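Local coordinates for protein serine protease inhibitor (PDB 3STO) that belongs to the serpin family of the blood fluke Schistosoma haematobium and probably inhibits serine-type endopeptidases, at residues F122-N134 against D325-V337. Numbering follows the deposited sequence.
Sequences FVEKTYEVERRFN and DLSGITPNPNLYV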
loop_
_atom_site.group_PDB
_atom_site.type_symbol
_atom_site.label_atom_id
_atom_site.label_comp_id
_atom_site.label_asym_id
_atom_site.label_seq_id
_atom_site.Cartn_x
_atom_site.Cartn_y
_atom_site.Cartn_z
ATOM N N PHE A 122 -9.496 -16.769 -0.031
ATOM C CA PHE A 122 -10.187 -17.667 0.888
ATOM C C PHE A 122 -11.564 -18.078 0.333
ATOM O O PHE A 122 -12.496 -17.270 0.276
ATOM C CB PHE A 122 -10.311 -17.070 2.306
ATOM C CG PHE A 122 -8.987 -16.762 2.951
ATOM C CD1 PHE A 122 -8.296 -17.744 3.647
ATOM C CD2 PHE A 122 -8.432 -15.488 2.861
ATOM C CE1 PHE A 122 -7.072 -17.470 4.237
ATOM C CE2 PHE A 122 -7.198 -15.206 3.434
ATOM C CZ PHE A 122 -6.519 -16.190 4.125
ATOM N N VAL A 123 -11.676 -19.344 -0.063
ATOM C CA VAL A 123 -12.908 -19.878 -0.647
ATOM C C VAL A 123 -13.556 -20.961 0.217
ATOM O O VAL A 123 -12.883 -21.868 0.734
ATOM C CB VAL A 123 -12.659 -20.492 -2.027
ATOM C CG1 VAL A 123 -13.973 -20.849 -2.671
ATOM C CG2 VAL A 123 -11.887 -19.535 -2.903
ATOM N N GLU A 124 -14.870 -20.846 0.368
ATOM C CA GLU A 124 -15.700 -21.890 0.955
ATOM C C GLU A 124 -15.344 -23.291 0.402
ATOM O O GLU A 124 -15.200 -23.482 -0.826
ATOM C CB GLU A 124 -17.176 -21.550 0.691
ATOM C CG GLU A 124 -18.148 -22.682 0.980
ATOM C CD GLU A 124 -18.046 -23.133 2.409
ATOM O OE1 GLU A 124 -18.223 -22.255 3.287
ATOM O OE2 GLU A 124 -17.767 -24.340 2.644
ATOM N N LYS A 125 -15.192 -24.253 1.317
ATOM C CA LYS A 125 -14.740 -25.615 0.980
ATOM C C LYS A 125 -15.724 -26.384 0.072
ATOM O O LYS A 125 -15.318 -27.255 -0.730
ATOM C CB LYS A 125 -14.444 -26.426 2.261
ATOM C CG LYS A 125 -15.606 -26.497 3.272
ATOM N N THR A 126 -17.009 -26.056 0.212
ATOM C CA THR A 126 -18.068 -26.608 -0.638
ATOM C C THR A 126 -17.814 -26.460 -2.142
ATOM O O THR A 126 -18.172 -27.341 -2.915
ATOM C CB THR A 126 -19.423 -25.955 -0.327
ATOM O OG1 THR A 126 -20.015 -26.601 0.809
ATOM C CG2 THR A 126 -20.358 -26.066 -1.538
ATOM N N TYR A 127 -17.212 -25.341 -2.545
ATOM C CA TYR A 127 -16.908 -25.069 -3.952
ATOM C C TYR A 127 -15.802 -25.947 -4.527
ATOM O O TYR A 127 -14.753 -26.140 -3.911
ATOM C CB TYR A 127 -16.556 -23.586 -4.170
ATOM C CG TYR A 127 -17.742 -22.647 -4.166
ATOM C CD1 TYR A 127 -18.484 -22.435 -5.319
ATOM C CD2 TYR A 127 -18.119 -21.975 -3.016
ATOM C CE1 TYR A 127 -19.577 -21.580 -5.330
ATOM C CE2 TYR A 127 -19.213 -21.114 -3.012
ATOM C CZ TYR A 127 -19.937 -20.926 -4.177
ATOM O OH TYR A 127 -21.016 -20.071 -4.189
ATOM N N GLU A 128 -16.062 -26.484 -5.718
ATOM C CA GLU A 128 -15.099 -27.289 -6.450
ATOM C C GLU A 128 -14.161 -26.358 -7.207
ATOM O O GLU A 128 -14.597 -25.353 -7.751
ATOM C CB GLU A 128 -15.820 -28.221 -7.433
ATOM C CG GLU A 128 -14.877 -28.937 -8.420
ATOM C CD GLU A 128 -15.596 -29.904 -9.366
ATOM O OE1 GLU A 128 -16.831 -30.081 -9.247
ATOM O OE2 GLU A 128 -14.919 -30.490 -10.238
ATOM N N VAL A 129 -12.884 -26.713 -7.281
ATOM C CA VAL A 129 -11.887 -25.775 -7.730
ATOM C C VAL A 129 -11.134 -26.309 -8.929
ATOM O O VAL A 129 -10.421 -27.298 -8.827
ATOM C CB VAL A 129 -10.903 -25.452 -6.572
ATOM C CG1 VAL A 129 -9.731 -24.566 -7.044
ATOM C CG2 VAL A 129 -11.658 -24.823 -5.391
ATOM N N GLU A 130 -11.292 -25.645 -10.074
ATOM C CA GLU A 130 -10.670 -26.109 -11.306
ATOM C C GLU A 130 -9.202 -26.395 -11.031
ATOM O O GLU A 130 -8.529 -25.605 -10.388
ATOM C CB GLU A 130 -10.808 -25.072 -12.432
ATOM C CG GLU A 130 -12.231 -24.609 -12.758
ATOM C CD GLU A 130 -13.093 -25.731 -13.274
ATOM O OE1 GLU A 130 -12.570 -26.855 -13.386
ATOM O OE2 GLU A 130 -14.292 -25.506 -13.568
ATOM N N ARG A 131 -8.715 -27.525 -11.526
ATOM C CA ARG A 131 -7.298 -27.880 -11.450
ATOM C C ARG A 131 -6.357 -26.842 -12.085
ATOM O O ARG A 131 -5.262 -26.596 -11.572
ATOM C CB ARG A 131 -7.069 -29.249 -12.108
ATOM N N ARG A 132 -6.760 -26.245 -13.204
ATOM C CA ARG A 132 -5.893 -25.264 -13.863
ATOM C C ARG A 132 -5.689 -24.012 -12.990
ATOM O O ARG A 132 -4.619 -23.392 -13.001
ATOM C CB ARG A 132 -6.456 -24.856 -15.219
ATOM C CG ARG A 132 -7.070 -26.013 -16.013
ATOM N N PHE A 133 -6.724 -23.646 -12.239
ATOM C CA PHE A 133 -6.656 -22.475 -11.386
ATOM C C PHE A 133 -5.763 -22.783 -10.200
ATOM O O PHE A 133 -4.796 -22.052 -9.925
ATOM C CB PHE A 133 -8.049 -22.090 -10.882
ATOM C CG PHE A 133 -8.053 -20.919 -9.944
ATOM C CD1 PHE A 133 -7.774 -19.635 -10.414
ATOM C CD2 PHE A 133 -8.348 -21.098 -8.599
ATOM C CE1 PHE A 133 -7.784 -18.546 -9.566
ATOM C CE2 PHE A 133 -8.361 -20.005 -7.721
ATOM C CZ PHE A 133 -8.081 -18.721 -8.206
ATOM N N ASN A 134 -6.114 -23.864 -9.507
ATOM C CA ASN A 134 -5.367 -24.349 -8.363
ATOM C C ASN A 134 -3.871 -24.426 -8.646
ATOM O O ASN A 134 -3.045 -24.098 -7.795
ATOM C CB ASN A 134 -5.873 -25.724 -7.984
ATOM C CG ASN A 134 -5.657 -26.029 -6.543
ATOM O OD1 ASN A 134 -6.582 -25.929 -5.732
ATOM N ND2 ASN A 134 -4.426 -26.391 -6.196
ATOM N N ASP A 325 -18.748 -13.908 -12.982
ATOM C CA ASP A 325 -18.255 -14.995 -13.814
ATOM C C ASP A 325 -16.839 -15.448 -13.368
ATOM O O ASP A 325 -15.824 -14.996 -13.917
ATOM C CB ASP A 325 -18.280 -14.605 -15.321
ATOM C CG ASP A 325 -18.083 -15.831 -16.273
ATOM O OD1 ASP A 325 -17.437 -16.827 -15.881
ATOM O OD2 ASP A 325 -18.571 -15.793 -17.428
ATOM N N LEU A 326 -16.799 -16.351 -12.385
ATOM C CA LEU A 326 -15.551 -16.989 -11.940
ATOM C C LEU A 326 -15.505 -18.463 -12.376
ATOM O O LEU A 326 -15.117 -19.368 -11.622
ATOM C CB LEU A 326 -15.331 -16.859 -10.424
ATOM C CG LEU A 326 -14.839 -15.550 -9.744
ATOM C CD1 LEU A 326 -13.919 -14.754 -10.632
ATOM C CD2 LEU A 326 -15.961 -14.673 -9.226
ATOM N N SER A 327 -15.882 -18.696 -13.621
ATOM C CA SER A 327 -15.978 -20.058 -14.108
ATOM C C SER A 327 -14.589 -20.654 -14.273
ATOM O O SER A 327 -14.446 -21.861 -14.346
ATOM C CB SER A 327 -16.768 -20.104 -15.416
ATOM O OG SER A 327 -16.104 -19.377 -16.433
ATOM N N GLY A 328 -13.569 -19.802 -14.321
ATOM C CA GLY A 328 -12.186 -20.258 -14.360
ATOM C C GLY A 328 -11.728 -20.828 -13.021
ATOM O O GLY A 328 -10.717 -21.521 -12.947
ATOM N N ILE A 329 -12.472 -20.529 -11.960
ATOM C CA ILE A 329 -12.140 -21.016 -10.620
ATOM C C ILE A 329 -13.003 -22.216 -10.194
ATOM O O ILE A 329 -12.513 -23.160 -9.568
ATOM C CB ILE A 329 -12.343 -19.906 -9.556
ATOM C CG1 ILE A 329 -11.398 -18.725 -9.798
ATOM C CG2 ILE A 329 -12.183 -20.473 -8.146
ATOM C CD1 ILE A 329 -11.689 -17.522 -8.880
ATOM N N THR A 330 -14.289 -22.162 -10.539
ATOM C CA THR A 330 -15.244 -23.184 -10.135
ATOM C C THR A 330 -16.376 -23.378 -11.160
ATOM O O THR A 330 -16.881 -22.412 -11.748
ATOM C CB THR A 330 -15.865 -22.826 -8.765
ATOM O OG1 THR A 330 -16.764 -23.865 -8.331
ATOM C CG2 THR A 330 -16.634 -21.545 -8.876
ATOM N N PRO A 331 -16.784 -24.636 -11.383
ATOM C CA PRO A 331 -17.988 -24.873 -12.190
ATOM C C PRO A 331 -19.214 -24.469 -11.384
ATOM O O PRO A 331 -20.248 -24.111 -11.957
ATOM C CB PRO A 331 -17.973 -26.382 -12.397
ATOM C CG PRO A 331 -17.204 -26.914 -11.263
ATOM C CD PRO A 331 -16.144 -25.892 -10.964
ATOM N N ASN A 332 -19.095 -24.506 -10.057
ATOM C CA ASN A 332 -20.211 -24.117 -9.199
ATOM C C ASN A 332 -20.518 -22.632 -9.385
ATOM O O ASN A 332 -19.685 -21.765 -9.090
ATOM C CB ASN A 332 -19.938 -24.462 -7.726
ATOM C CG ASN A 332 -19.492 -25.915 -7.531
ATOM O OD1 ASN A 332 -18.695 -26.227 -6.636
ATOM N ND2 ASN A 332 -20.002 -26.808 -8.380
ATOM N N PRO A 333 -21.706 -22.323 -9.906
ATOM C CA PRO A 333 -21.985 -20.908 -10.156
ATOM C C PRO A 333 -22.322 -20.211 -8.836
ATOM O O PRO A 333 -22.415 -20.869 -7.781
ATOM C CB PRO A 333 -23.192 -20.956 -11.101
ATOM C CG PRO A 333 -23.914 -22.190 -10.682
ATOM C CD PRO A 333 -22.854 -23.185 -10.236
ATOM N N ASN A 334 -22.487 -18.895 -8.894
ATOM C CA ASN A 334 -22.698 -18.113 -7.682
ATOM C C ASN A 334 -21.445 -17.836 -6.848
ATOM O O ASN A 334 -21.556 -17.203 -5.812
ATOM C CB ASN A 334 -23.753 -18.761 -6.780
ATOM C CG ASN A 334 -25.108 -18.833 -7.432
ATOM O OD1 ASN A 334 -25.502 -17.932 -8.185
ATOM N ND2 ASN A 334 -25.839 -19.910 -7.153
ATOM N N LEU A 335 -20.275 -18.327 -7.257
ATOM C CA LEU A 335 -19.044 -17.870 -6.629
ATOM C C LEU A 335 -18.853 -16.398 -6.962
ATOM O O LEU A 335 -18.811 -16.018 -8.138
ATOM C CB LEU A 335 -17.812 -18.633 -7.105
ATOM C CG LEU A 335 -16.536 -18.216 -6.365
ATOM C CD1 LEU A 335 -16.603 -18.526 -4.878
ATOM C CD2 LEU A 335 -15.331 -18.855 -6.980
ATOM N N TYR A 336 -18.763 -15.576 -5.925
ATOM C CA TYR A 336 -18.396 -14.178 -6.106
ATOM C C TYR A 336 -17.624 -13.716 -4.883
ATOM O O TYR A 336 -17.554 -14.426 -3.870
ATOM C CB TYR A 336 -19.624 -13.302 -6.297
ATOM C CG TYR A 336 -20.456 -13.211 -5.043
ATOM C CD1 TYR A 336 -21.258 -14.284 -4.637
ATOM C CD2 TYR A 336 -20.440 -12.053 -4.254
ATOM C CE1 TYR A 336 -22.033 -14.202 -3.503
ATOM C CE2 TYR A 336 -21.202 -11.959 -3.110
ATOM C CZ TYR A 336 -21.996 -13.036 -2.739
ATOM O OH TYR A 336 -22.753 -12.942 -1.605
ATOM N N VAL A 337 -17.043 -12.524 -4.967
ATOM C CA VAL A 337 -16.222 -12.046 -3.871
ATOM C C VAL A 337 -17.077 -11.281 -2.865
ATOM O O VAL A 337 -17.721 -10.301 -3.227
ATOM C CB VAL A 337 -15.052 -11.189 -4.392
ATOM C CG1 VAL A 337 -14.354 -10.457 -3.219
ATOM C CG2 VAL A 337 -14.071 -12.071 -5.151
HETATM O O HOH W 1 -15.593 -24.167 -15.102
#
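Tyr127 reaches across the 325-337 loop, its side chain running past Thr330 and Asn332 to Asn334 and Leu335. CB lies near Thr330 OG1 and Asn332 OD1; because CG stands anti to the carbonyl carbon (chi1 -76°), the ring runs out along the loop. Tyr127 CD1 then comes within 3.5 Å of Asn332 CB. Leu335 CD1 sits over one face, 4.0 Å from the centroid of the Tyr127 ring and only 5° off the normal, a CH-pi contact, while Thr330 OG1 and Pro333 O lie at the edge. The tip, Tyr127 OH, ends 3.3 Å from Asn334 O.

In the serpin fold, the contact joins the link between strand 112-124 and helix 131-138 to the loop leading into strand 339-348. Three hydrogen bonds join the two segments. Glu128 N points almost straight (170°) at Asn332 OD1, and Glu128 O receives Thr330 OG1 in its carbonyl plane at 2.7 Å. The same OG1 accepts from Asn332 N, an ST turn that ties the two bonding residues together. Next, Glu130 N, at the N-cap of helix 131-138, donates to Ile329 O (2.8 Å) from above the carbonyl plane.

Deeper in, Ile329 CG1 lies 3.6 Å from the centroid of the Phe133 ring, over its face, while Leu145 and Ser56 also touch Phe133. Val123 CG1 meets Leu335 CD1 at 4.1 Å, with Met186 also against Leu335.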